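Local structure of RNA-dependent RNA Polymerase (Bombyx mori cytoplasmic polyhedrosis virus, 6TZ0) at residues A[1022-1027]-A[1198-1203]; A[1029-1034]-A[1159-1164]; A[1155-1160]-A[1181-1186]. The protein catalyses RNA-templated RNA synthesis, producing fully conservative plus-strand transcripts and, during genome replication, the complementary minus strands of a double-stranded RNA virus. All blocks are in the same frame, centred on the assembly; numbering follows the deposited sequence.

Contact 1: A[1022-1027]-A[1198-1203]; sequences YEFEVE and LGMVLH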
loop_
_atom_site.group_PDB
_atom_site.type_symbol
_atom_site.label_atom_id
_atom_site.label_comp_id
_atom_site.label_asym_id
_atom_site.label_seq_id
_atom_site.Cartn_x
_atom_site.Cartn_y
_atom_site.Cartn_z
ATOM N N TYR A 1022 -47.210 -2.912 12.252
ATOM C CA TYR A 1022 -47.634 -3.974 11.357
ATOM C C TYR A 1022 -47.263 -5.316 11.964
ATOM O O TYR A 1022 -46.233 -5.449 12.625
ATOM C CB TYR A 1022 -47.019 -3.813 9.959
ATOM C CG TYR A 1022 -45.511 -3.869 9.879
ATOM C CD1 TYR A 1022 -44.748 -2.728 10.029
ATOM C CD2 TYR A 1022 -44.858 -5.057 9.603
ATOM C CE1 TYR A 1022 -43.376 -2.773 9.945
ATOM C CE2 TYR A 1022 -43.492 -5.114 9.522
ATOM C CZ TYR A 1022 -42.758 -3.971 9.686
ATOM O OH TYR A 1022 -41.393 -4.041 9.595
ATOM N N GLU A 1023 -48.111 -6.316 11.735
ATOM C CA GLU A 1023 -47.881 -7.651 12.262
ATOM C C GLU A 1023 -48.223 -8.712 11.230
ATOM O O GLU A 1023 -48.764 -8.429 10.161
ATOM C CB GLU A 1023 -48.659 -7.898 13.557
ATOM C CG GLU A 1023 -47.916 -7.410 14.771
ATOM C CD GLU A 1023 -46.673 -8.247 15.027
ATOM O OE1 GLU A 1023 -46.723 -9.472 14.783
ATOM O OE2 GLU A 1023 -45.639 -7.688 15.442
ATOM N N PHE A 1024 -47.893 -9.951 11.581
ATOM C CA PHE A 1024 -47.946 -11.085 10.671
ATOM C C PHE A 1024 -48.552 -12.265 11.404
ATOM O O PHE A 1024 -48.009 -12.711 12.418
ATOM C CB PHE A 1024 -46.548 -11.438 10.157
ATOM C CG PHE A 1024 -45.982 -10.428 9.219
ATOM C CD1 PHE A 1024 -46.270 -10.482 7.869
ATOM C CD2 PHE A 1024 -45.196 -9.394 9.691
ATOM C CE1 PHE A 1024 -45.757 -9.543 7.005
ATOM C CE2 PHE A 1024 -44.688 -8.451 8.833
ATOM C CZ PHE A 1024 -44.967 -8.524 7.491
ATOM N N GLU A 1025 -49.661 -12.773 10.888
ATOM C CA GLU A 1025 -50.337 -13.914 11.475
ATOM C C GLU A 1025 -49.982 -15.171 10.699
ATOM O O GLU A 1025 -49.732 -15.125 9.494
ATOM C CB GLU A 1025 -51.850 -13.702 11.486
ATOM C CG GLU A 1025 -52.280 -12.554 12.365
ATOM C CD GLU A 1025 -53.776 -12.366 12.381
ATOM O OE1 GLU A 1025 -54.471 -13.068 11.618
ATOM O OE2 GLU A 1025 -54.262 -11.513 13.153
ATOM N N VAL A 1026 -49.967 -16.296 11.398
ATOM C CA VAL A 1026 -49.521 -17.556 10.825
ATOM C C VAL A 1026 -50.734 -18.335 10.335
ATOM O O VAL A 1026 -51.635 -18.656 11.117
ATOM C CB VAL A 1026 -48.717 -18.371 11.846
ATOM C CG1 VAL A 1026 -48.330 -19.713 11.266
ATOM C CG2 VAL A 1026 -47.490 -17.596 12.278
ATOM N N GLU A 1027 -50.756 -18.637 9.044
ATOM C CA GLU A 1027 -51.781 -19.479 8.455
ATOM C C GLU A 1027 -51.343 -20.937 8.496
ATOM O O GLU A 1027 -50.176 -21.256 8.716
ATOM C CB GLU A 1027 -52.062 -19.050 7.018
ATOM C CG GLU A 1027 -52.735 -17.700 6.880
ATOM C CD GLU A 1027 -52.918 -17.298 5.430
ATOM O OE1 GLU A 1027 -52.344 -17.974 4.554
ATOM O OE2 GLU A 1027 -53.651 -16.327 5.160
ATOM N N LEU A 1198 -47.625 -16.502 5.822
ATOM C CA LEU A 1198 -47.983 -15.403 6.703
ATOM C C LEU A 1198 -49.105 -14.563 6.111
ATOM O O LEU A 1198 -49.310 -14.515 4.898
ATOM C CB LEU A 1198 -46.768 -14.520 6.983
ATOM C CG LEU A 1198 -45.646 -15.210 7.751
ATOM C CD1 LEU A 1198 -44.450 -14.292 7.891
ATOM C CD2 LEU A 1198 -46.144 -15.661 9.103
ATOM N N GLY A 1199 -49.837 -13.897 6.999
ATOM C CA GLY A 1199 -50.851 -12.939 6.615
ATOM C C GLY A 1199 -50.645 -11.629 7.344
ATOM O O GLY A 1199 -50.562 -11.610 8.573
ATOM N N MET A 1200 -50.552 -10.529 6.606
ATOM C CA MET A 1200 -50.155 -9.253 7.182
ATOM C C MET A 1200 -51.382 -8.449 7.594
ATOM O O MET A 1200 -52.335 -8.317 6.823
ATOM C CB MET A 1200 -49.315 -8.456 6.184
ATOM C CG MET A 1200 -48.691 -7.198 6.764
ATOM S SD MET A 1200 -47.640 -6.325 5.595
ATOM C CE MET A 1200 -48.875 -5.557 4.566
ATOM N N VAL A 1201 -51.349 -7.914 8.811
ATOM C CA VAL A 1201 -52.370 -6.999 9.302
ATOM C C VAL A 1201 -51.723 -5.642 9.538
ATOM O O VAL A 1201 -50.552 -5.559 9.922
ATOM C CB VAL A 1201 -53.058 -7.533 10.578
ATOM C CG1 VAL A 1201 -53.857 -8.771 10.252
ATOM C CG2 VAL A 1201 -52.039 -7.878 11.639
ATOM N N LEU A 1202 -52.475 -4.580 9.271
ATOM C CA LEU A 1202 -51.968 -3.223 9.367
ATOM C C LEU A 1202 -52.819 -2.417 10.335
ATOM O O LEU A 1202 -53.927 -2.809 10.702
ATOM C CB LEU A 1202 -51.951 -2.533 8.000
ATOM C CG LEU A 1202 -51.018 -3.137 6.951
ATOM C CD1 LEU A 1202 -51.143 -2.418 5.632
ATOM C CD2 LEU A 1202 -49.587 -3.104 7.420
ATOM N N HIS A 1203 -52.276 -1.286 10.748
ATOM C CA HIS A 1203 -52.879 -0.328 11.658
ATOM C C HIS A 1203 -53.566 0.773 10.856
ATOM O O HIS A 1203 -53.058 1.175 9.806
ATOM C CB HIS A 1203 -51.806 0.254 12.576
ATOM C CG HIS A 1203 -52.328 1.106 13.692
ATOM N ND1 HIS A 1203 -52.328 2.480 13.638
ATOM C CD2 HIS A 1203 -52.871 0.781 14.887
ATOM C CE1 HIS A 1203 -52.841 2.965 14.753
ATOM N NE2 HIS A 1203 -53.181 1.954 15.528
#
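Backbone hydrogen bonding between E1023 and V1201, and between E1025 and G1199, defines the antiparallel pairing of 1022-1027 with 1198-1203. In the first pair, E1023 N donates to V1201 O at 3.1 Å, nearly straight at 173°, and V1201 N returns a bond to E1023 O at 3.0 Å. E1025 N to G1199 O (2.7 Å) and G1199 N to E1025 O (2.8 Å) close the second ring. F1024 with M1200 and V1026 with L1198 are the non-hydrogen-bonded pairs; alternation along the strands puts these four side chains on one face and E1023, V1201 and E1025 on the other.

On the first face F1024 and M1200 run side by side in the same direction. M1200 CG meets F1024 CE1 at 3.8 Å, and the chain stays extended through chi1 and chi2 (177°), which brings SD 4.7 Å from the centroid of the F1024 ring. The sulfur sits 48° off the ring normal, which makes this an oblique Met-aromatic contact. Farther along, L1198 CD2 touches V1026 CG2 at 4.0 Å.

On the opposite face V1201 CG2 packs on E1023 CB at 3.9 Å, while its CG1 approaches the carboxylate end of E1025, whose extended chain lies across the valine at about a right angle.

Strand 1196-1202 is central in a mixed three-stranded sheet, with 1022-1027 on one flank and the short strand 1162-1163, running parallel to it, on the other. Helix 1174-1188 covers the aromatic face: F1181 stacks on Y1022, and H1185 on F1024. Helix 881-886 meets E1023 and V1201 on the reverse face.

Contact 2: A[1029-1034]-A[1159-1164]; sequences VTVDLL and ERLVRI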
loop_
_atom_site.group_PDB
_atom_site.type_symbol
_atom_site.label_atom_id
_atom_site.label_comp_id
_atom_site.label_asym_id
_atom_site.label_seq_id
_atom_site.Cartn_x
_atom_site.Cartn_y
_atom_site.Cartn_z
ATOM N N VAL A 1029 -51.419 -22.856 5.906
ATOM C CA VAL A 1029 -50.957 -23.197 4.569
ATOM C C VAL A 1029 -49.436 -23.206 4.585
ATOM O O VAL A 1029 -48.808 -22.209 4.956
ATOM C CB VAL A 1029 -51.494 -22.207 3.524
ATOM C CG1 VAL A 1029 -50.905 -22.499 2.161
ATOM C CG2 VAL A 1029 -53.003 -22.265 3.473
ATOM N N THR A 1030 -48.841 -24.329 4.194
ATOM C CA THR A 1030 -47.394 -24.442 4.102
ATOM C C THR A 1030 -46.936 -23.933 2.745
ATOM O O THR A 1030 -47.486 -24.326 1.713
ATOM C CB THR A 1030 -46.938 -25.887 4.301
ATOM O OG1 THR A 1030 -47.481 -26.705 3.262
ATOM C CG2 THR A 1030 -47.408 -26.411 5.636
ATOM N N VAL A 1031 -45.948 -23.041 2.748
ATOM C CA VAL A 1031 -45.413 -22.544 1.491
ATOM C C VAL A 1031 -44.564 -23.621 0.828
ATOM O O VAL A 1031 -44.062 -24.551 1.470
ATOM C CB VAL A 1031 -44.601 -21.257 1.706
ATOM C CG1 VAL A 1031 -45.482 -20.164 2.249
ATOM C CG2 VAL A 1031 -43.442 -21.510 2.636
ATOM N N ASP A 1032 -44.417 -23.501 -0.483
ATOM C CA ASP A 1032 -43.516 -24.381 -1.202
ATOM C C ASP A 1032 -42.084 -23.867 -1.124
ATOM O O ASP A 1032 -41.827 -22.662 -1.072
ATOM C CB ASP A 1032 -43.950 -24.537 -2.660
ATOM C CG ASP A 1032 -44.177 -23.211 -3.350
ATOM O OD1 ASP A 1032 -44.181 -22.164 -2.671
ATOM O OD2 ASP A 1032 -44.343 -23.211 -4.586
ATOM N N LEU A 1033 -41.153 -24.801 -1.105
ATOM C CA LEU A 1033 -39.741 -24.474 -1.058
ATOM C C LEU A 1033 -39.227 -24.276 -2.478
ATOM O O LEU A 1033 -39.845 -24.716 -3.449
ATOM C CB LEU A 1033 -38.964 -25.580 -0.340
ATOM C CG LEU A 1033 -38.906 -25.653 1.195
ATOM C CD1 LEU A 1033 -40.224 -25.993 1.846
ATOM C CD2 LEU A 1033 -37.883 -26.689 1.611
ATOM N N LEU A 1034 -38.104 -23.573 -2.596
ATOM C CA LEU A 1034 -37.441 -23.445 -3.883
ATOM C C LEU A 1034 -36.928 -24.810 -4.338
ATOM O O LEU A 1034 -36.636 -25.673 -3.510
ATOM C CB LEU A 1034 -36.276 -22.458 -3.804
ATOM C CG LEU A 1034 -36.465 -20.964 -4.097
ATOM C CD1 LEU A 1034 -36.958 -20.765 -5.507
ATOM C CD2 LEU A 1034 -37.383 -20.289 -3.144
ATOM N N GLU A 1159 -42.487 -11.613 -1.588
ATOM C CA GLU A 1159 -43.895 -11.352 -1.868
ATOM C C GLU A 1159 -44.675 -12.632 -2.111
ATOM O O GLU A 1159 -45.908 -12.611 -2.052
ATOM C CB GLU A 1159 -44.056 -10.401 -3.059
ATOM C CG GLU A 1159 -43.718 -10.955 -4.436
ATOM C CD GLU A 1159 -44.931 -11.444 -5.217
ATOM O OE1 GLU A 1159 -46.065 -11.029 -4.892
ATOM O OE2 GLU A 1159 -44.748 -12.235 -6.167
ATOM N N ARG A 1160 -43.995 -13.746 -2.372
ATOM C CA ARG A 1160 -44.695 -15.004 -2.563
ATOM C C ARG A 1160 -45.034 -15.671 -1.237
ATOM O O ARG A 1160 -45.782 -16.652 -1.225
ATOM C CB ARG A 1160 -43.853 -15.938 -3.443
ATOM C CG ARG A 1160 -42.684 -16.648 -2.775
ATOM C CD ARG A 1160 -43.056 -18.108 -2.575
ATOM N NE ARG A 1160 -42.094 -18.882 -1.810
ATOM C CZ ARG A 1160 -41.129 -19.613 -2.341
ATOM N NH1 ARG A 1160 -40.983 -19.663 -3.654
ATOM N NH2 ARG A 1160 -40.317 -20.297 -1.554
ATOM N N LEU A 1161 -44.508 -15.157 -0.127
ATOM C CA LEU A 1161 -44.597 -15.817 1.165
ATOM C C LEU A 1161 -45.678 -15.253 2.072
ATOM O O LEU A 1161 -46.075 -15.932 3.023
ATOM C CB LEU A 1161 -43.250 -15.716 1.887
ATOM C CG LEU A 1161 -42.098 -16.499 1.270
ATOM C CD1 LEU A 1161 -40.800 -16.122 1.936
ATOM C CD2 LEU A 1161 -42.361 -17.975 1.441
ATOM N N VAL A 1162 -46.151 -14.035 1.816
ATOM C CA VAL A 1162 -47.051 -13.321 2.712
ATOM C C VAL A 1162 -48.291 -12.910 1.931
ATOM O O VAL A 1162 -48.181 -12.306 0.858
ATOM C CB VAL A 1162 -46.362 -12.092 3.339
ATOM C CG1 VAL A 1162 -47.339 -11.286 4.174
ATOM C CG2 VAL A 1162 -45.185 -12.521 4.192
ATOM N N ARG A 1163 -49.465 -13.234 2.467
ATOM C CA ARG A 1163 -50.729 -12.846 1.859
ATOM C C ARG A 1163 -51.149 -11.485 2.394
ATOM O O ARG A 1163 -51.470 -11.349 3.578
ATOM C CB ARG A 1163 -51.806 -13.892 2.135
ATOM C CG ARG A 1163 -53.122 -13.586 1.459
ATOM C CD ARG A 1163 -54.128 -14.717 1.607
ATOM N NE ARG A 1163 -54.603 -14.914 2.973
ATOM C CZ ARG A 1163 -55.614 -14.244 3.516
ATOM N NH1 ARG A 1163 -56.256 -13.324 2.814
ATOM N NH2 ARG A 1163 -55.984 -14.499 4.764
ATOM N N ILE A 1164 -51.144 -10.485 1.527
ATOM C CA ILE A 1164 -51.533 -9.121 1.871
ATOM C C ILE A 1164 -52.897 -8.856 1.251
ATOM O O ILE A 1164 -53.051 -9.025 0.037
ATOM C CB ILE A 1164 -50.502 -8.094 1.373
ATOM C CG1 ILE A 1164 -49.153 -8.344 2.037
ATOM C CG2 ILE A 1164 -50.975 -6.686 1.657
ATOM C CD1 ILE A 1164 -48.021 -7.624 1.377
#
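D1032 OD1 and R1160 NE form a long salt bridge at 4.0 Å, the charge pairing between 1029-1034 and 1159-1164. Its geometry shows attraction without a directed bond: the oxygen stands 3.9 Å above the guanidinium plane, over its centre, and the carboxylate and guanidinium planes are turned 47° apart. No N-H therefore points at the carboxylate. The backbone oxygen of D1032 lies over the same guanidinium face and comes within 2.8 Å of R1160 NH2, but the angle is too poor for a hydrogen bond.

From the other side of the guanidinium plane comes a methyl group: L1034 CD2 reaches R1160 NH2 obliquely at 3.3 Å and NH1 at 3.7 Å. The arginine is brought between these groups by a chain that bends early, with CG between the backbone N and carbonyl carbon (chi1 78°) and chi2 at 106°.

A second patch is purely apolar. L1161 CD2 fits against both branches of V1031, 3.9 Å from CG1 and 3.9 Å from CG2, the two side chains crossing at about a right angle. The same CD2 lies in plane at the edge of the R1160 guanidinium. The contact joins the loop after strand 1029-1030 to the turn leading into strand 1162-1163, at the surface edge of the mixed sheet, where L1061 of helix 1054-1062 touches both V1031 and L1161.

With no hydrogen bond between the segments and 230 Å² buried in all, the contact rests on van der Waals fit and on an electrostatic attraction that is probably weak at this length.

Contact 3: A[1155-1160]-A[1181-1186]; sequences PVSAER and FSYLHI
The Y1183 ring receives P1155 on one face: CA of the proline stands 3.6 Å above the ring plane, displaced toward the rim. P1155 CA is 3.9 Å from the centroid of the Y1183 ring, 24° off the normal, which satisfies a CH-pi contact over the face. A1158 CB lies at the ring's edge, near its plane, and S1157 OG approaches Y1183 CE1 obliquely at 4.0 Å. The ring's position follows from chi1 of 177°, which sets CG opposite the backbone N and carries the aromatic group out from the helix so that one face meets P1155.

Aliphatic contacts continue the fit. P1155 CB meets Y1183 CB at 3.9 Å, and A1158 CB, directed at the helix, reaches I1186 CD1 at 4.1 Å. The same methyl lies 3.7 Å from S1182 OG, a hydroxyl bonded within its own helix to N1179 O. Across the segments no hydrogen bond forms; the polar ends are served elsewhere, Y1183 OH by S1152 O and S1157 OG by N1154 O and S1152 OG.

The 3-10 turn 1155-1158 puts P1155 and A1158, three residues apart, on the same side, and S1157 joins from the flank through OG. E1159 N bonds V1156 O at 3.1 Å, while the preceding A1158 N to P1155 O bond is weak.

The turn thus lies against helix 1174-1188 just before the chain enters strand 1162-1163. L1062 of helix 1054-1062 touches S1157, A1158, Y1183 and I1186, spanning both segments, and Y1141 of strand 1141-1142 packs against P1155 and L1184.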
loop_
_atom_site.group_PDB
_atom_site.type_symbol
_atom_site.label_atom_id
_atom_site.label_comp_id
_atom_site.label_asym_id
_atom_site.label_seq_id
_atom_site.Cartn_x
_atom_site.Cartn_y
_atom_site.Cartn_z
ATOM N N PRO A 1155 -36.096 -7.140 -1.605
ATOM C CA PRO A 1155 -37.307 -7.406 -0.816
ATOM C C PRO A 1155 -38.462 -7.987 -1.614
ATOM O O PRO A 1155 -39.444 -8.425 -1.005
ATOM C CB PRO A 1155 -37.668 -6.024 -0.265
ATOM C CG PRO A 1155 -36.394 -5.269 -0.285
ATOM C CD PRO A 1155 -35.675 -5.737 -1.495
ATOM N N VAL A 1156 -38.387 -7.996 -2.947
ATOM C CA VAL A 1156 -39.454 -8.541 -3.775
ATOM C C VAL A 1156 -39.496 -10.065 -3.672
ATOM O O VAL A 1156 -40.546 -10.677 -3.885
ATOM C CB VAL A 1156 -39.257 -8.028 -5.220
ATOM C CG1 VAL A 1156 -40.355 -8.489 -6.173
ATOM C CG2 VAL A 1156 -39.186 -6.511 -5.227
ATOM N N SER A 1157 -38.396 -10.694 -3.257
ATOM C CA SER A 1157 -38.344 -12.144 -3.122
ATOM C C SER A 1157 -39.211 -12.687 -1.991
ATOM O O SER A 1157 -39.369 -13.908 -1.893
ATOM C CB SER A 1157 -36.903 -12.591 -2.909
ATOM O OG SER A 1157 -36.414 -12.129 -1.665
ATOM N N ALA A 1158 -39.776 -11.830 -1.146
ATOM C CA ALA A 1158 -40.655 -12.257 -0.072
ATOM C C ALA A 1158 -42.132 -12.081 -0.387
ATOM O O ALA A 1158 -42.964 -12.381 0.472
ATOM C CB ALA A 1158 -40.327 -11.494 1.210
ATOM N N GLU A 1159 -42.487 -11.613 -1.588
ATOM C CA GLU A 1159 -43.895 -11.352 -1.868
ATOM C C GLU A 1159 -44.675 -12.632 -2.111
ATOM O O GLU A 1159 -45.908 -12.611 -2.052
ATOM C CB GLU A 1159 -44.056 -10.401 -3.059
ATOM C CG GLU A 1159 -43.718 -10.955 -4.436
ATOM C CD GLU A 1159 -44.931 -11.444 -5.217
ATOM O OE1 GLU A 1159 -46.065 -11.029 -4.892
ATOM O OE2 GLU A 1159 -44.748 -12.235 -6.167
ATOM N N ARG A 1160 -43.995 -13.746 -2.372
ATOM C CA ARG A 1160 -44.695 -15.004 -2.563
ATOM C C ARG A 1160 -45.034 -15.671 -1.237
ATOM O O ARG A 1160 -45.782 -16.652 -1.225
ATOM C CB ARG A 1160 -43.853 -15.938 -3.443
ATOM C CG ARG A 1160 -42.684 -16.648 -2.775
ATOM C CD ARG A 1160 -43.056 -18.108 -2.575
ATOM N NE ARG A 1160 -42.094 -18.882 -1.810
ATOM C CZ ARG A 1160 -41.129 -19.613 -2.341
ATOM N NH1 ARG A 1160 -40.983 -19.663 -3.654
ATOM N NH2 ARG A 1160 -40.317 -20.297 -1.554
ATOM N N PHE A 1181 -41.624 -4.693 4.468
ATOM C CA PHE A 1181 -42.180 -5.189 5.732
ATOM C C PHE A 1181 -42.069 -6.702 5.840
ATOM O O PHE A 1181 -41.505 -7.233 6.810
ATOM C CB PHE A 1181 -43.651 -4.798 5.866
ATOM C CG PHE A 1181 -43.890 -3.356 6.179
ATOM C CD1 PHE A 1181 -42.850 -2.499 6.488
ATOM C CD2 PHE A 1181 -45.184 -2.873 6.214
ATOM C CE1 PHE A 1181 -43.097 -1.183 6.787
ATOM C CE2 PHE A 1181 -45.436 -1.563 6.521
ATOM C CZ PHE A 1181 -44.389 -0.718 6.817
ATOM N N SER A 1182 -42.560 -7.402 4.819
ATOM C CA SER A 1182 -42.528 -8.860 4.811
ATOM C C SER A 1182 -41.102 -9.400 4.766
ATOM O O SER A 1182 -40.779 -10.361 5.470
ATOM C CB SER A 1182 -43.343 -9.368 3.630
ATOM O OG SER A 1182 -42.762 -8.944 2.417
ATOM N N TYR A 1183 -40.224 -8.760 3.991
ATOM C CA TYR A 1183 -38.853 -9.239 3.822
ATOM C C TYR A 1183 -38.052 -9.123 5.110
ATOM O O TYR A 1183 -37.381 -10.079 5.528
ATOM C CB TYR A 1183 -38.188 -8.449 2.697
ATOM C CG TYR A 1183 -36.739 -8.766 2.441
ATOM C CD1 TYR A 1183 -36.367 -9.960 1.850
ATOM C CD2 TYR A 1183 -35.750 -7.844 2.736
ATOM C CE1 TYR A 1183 -35.052 -10.243 1.597
ATOM C CE2 TYR A 1183 -34.433 -8.116 2.488
ATOM C CZ TYR A 1183 -34.091 -9.316 1.917
ATOM O OH TYR A 1183 -32.773 -9.595 1.663
ATOM N N LEU A 1184 -38.121 -7.960 5.757
ATOM C CA LEU A 1184 -37.403 -7.760 7.008
ATOM C C LEU A 1184 -37.979 -8.600 8.138
ATOM O O LEU A 1184 -37.220 -9.062 8.997
ATOM C CB LEU A 1184 -37.408 -6.278 7.375
ATOM C CG LEU A 1184 -36.281 -5.370 6.879
ATOM C CD1 LEU A 1184 -36.223 -5.246 5.385
ATOM C CD2 LEU A 1184 -36.522 -4.016 7.458
ATOM N N HIS A 1185 -39.297 -8.839 8.146
ATOM C CA HIS A 1185 -39.849 -9.723 9.169
ATOM C C HIS A 1185 -39.427 -11.169 8.960
ATOM O O HIS A 1185 -39.191 -11.893 9.933
ATOM C CB HIS A 1185 -41.368 -9.628 9.200
ATOM C CG HIS A 1185 -41.998 -10.497 10.244
ATOM N ND1 HIS A 1185 -42.396 -11.791 9.991
ATOM C CD2 HIS A 1185 -42.277 -10.268 11.547
ATOM C CE1 HIS A 1185 -42.909 -12.316 11.087
ATOM N NE2 HIS A 1185 -42.847 -11.412 12.048
ATOM N N ILE A 1186 -39.338 -11.615 7.710
ATOM C CA ILE A 1186 -38.967 -13.001 7.469
ATOM C C ILE A 1186 -37.489 -13.227 7.767
ATOM O O ILE A 1186 -37.127 -14.240 8.374
ATOM C CB ILE A 1186 -39.367 -13.416 6.043
ATOM C CG1 ILE A 1186 -40.887 -13.523 5.969
ATOM C CG2 ILE A 1186 -38.776 -14.751 5.663
ATOM C CD1 ILE A 1186 -41.427 -13.563 4.578
#

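The three contacts form one compact region of the C-terminal part of the polymerase, with centres 13 Å (1 to 2), 12 Å (1 to 3) and 10 Å (2 to 3) apart. Along the chain, 1022-1027 comes first and 1198-1203 last, so contact 1 encloses the other two. Contacts 1 and 2 reach the same mixed sheet through strands 1196-1202 and 1162-1163, bonded by R1163 N to L1198 O. Contacts 2 and 3 share E1159 and R1160, and V1162 packs on S1182 and I1186. Sheet and helix 1174-1188 thus make a layered unit, away from the nucleotide- and magnesium-binding sites.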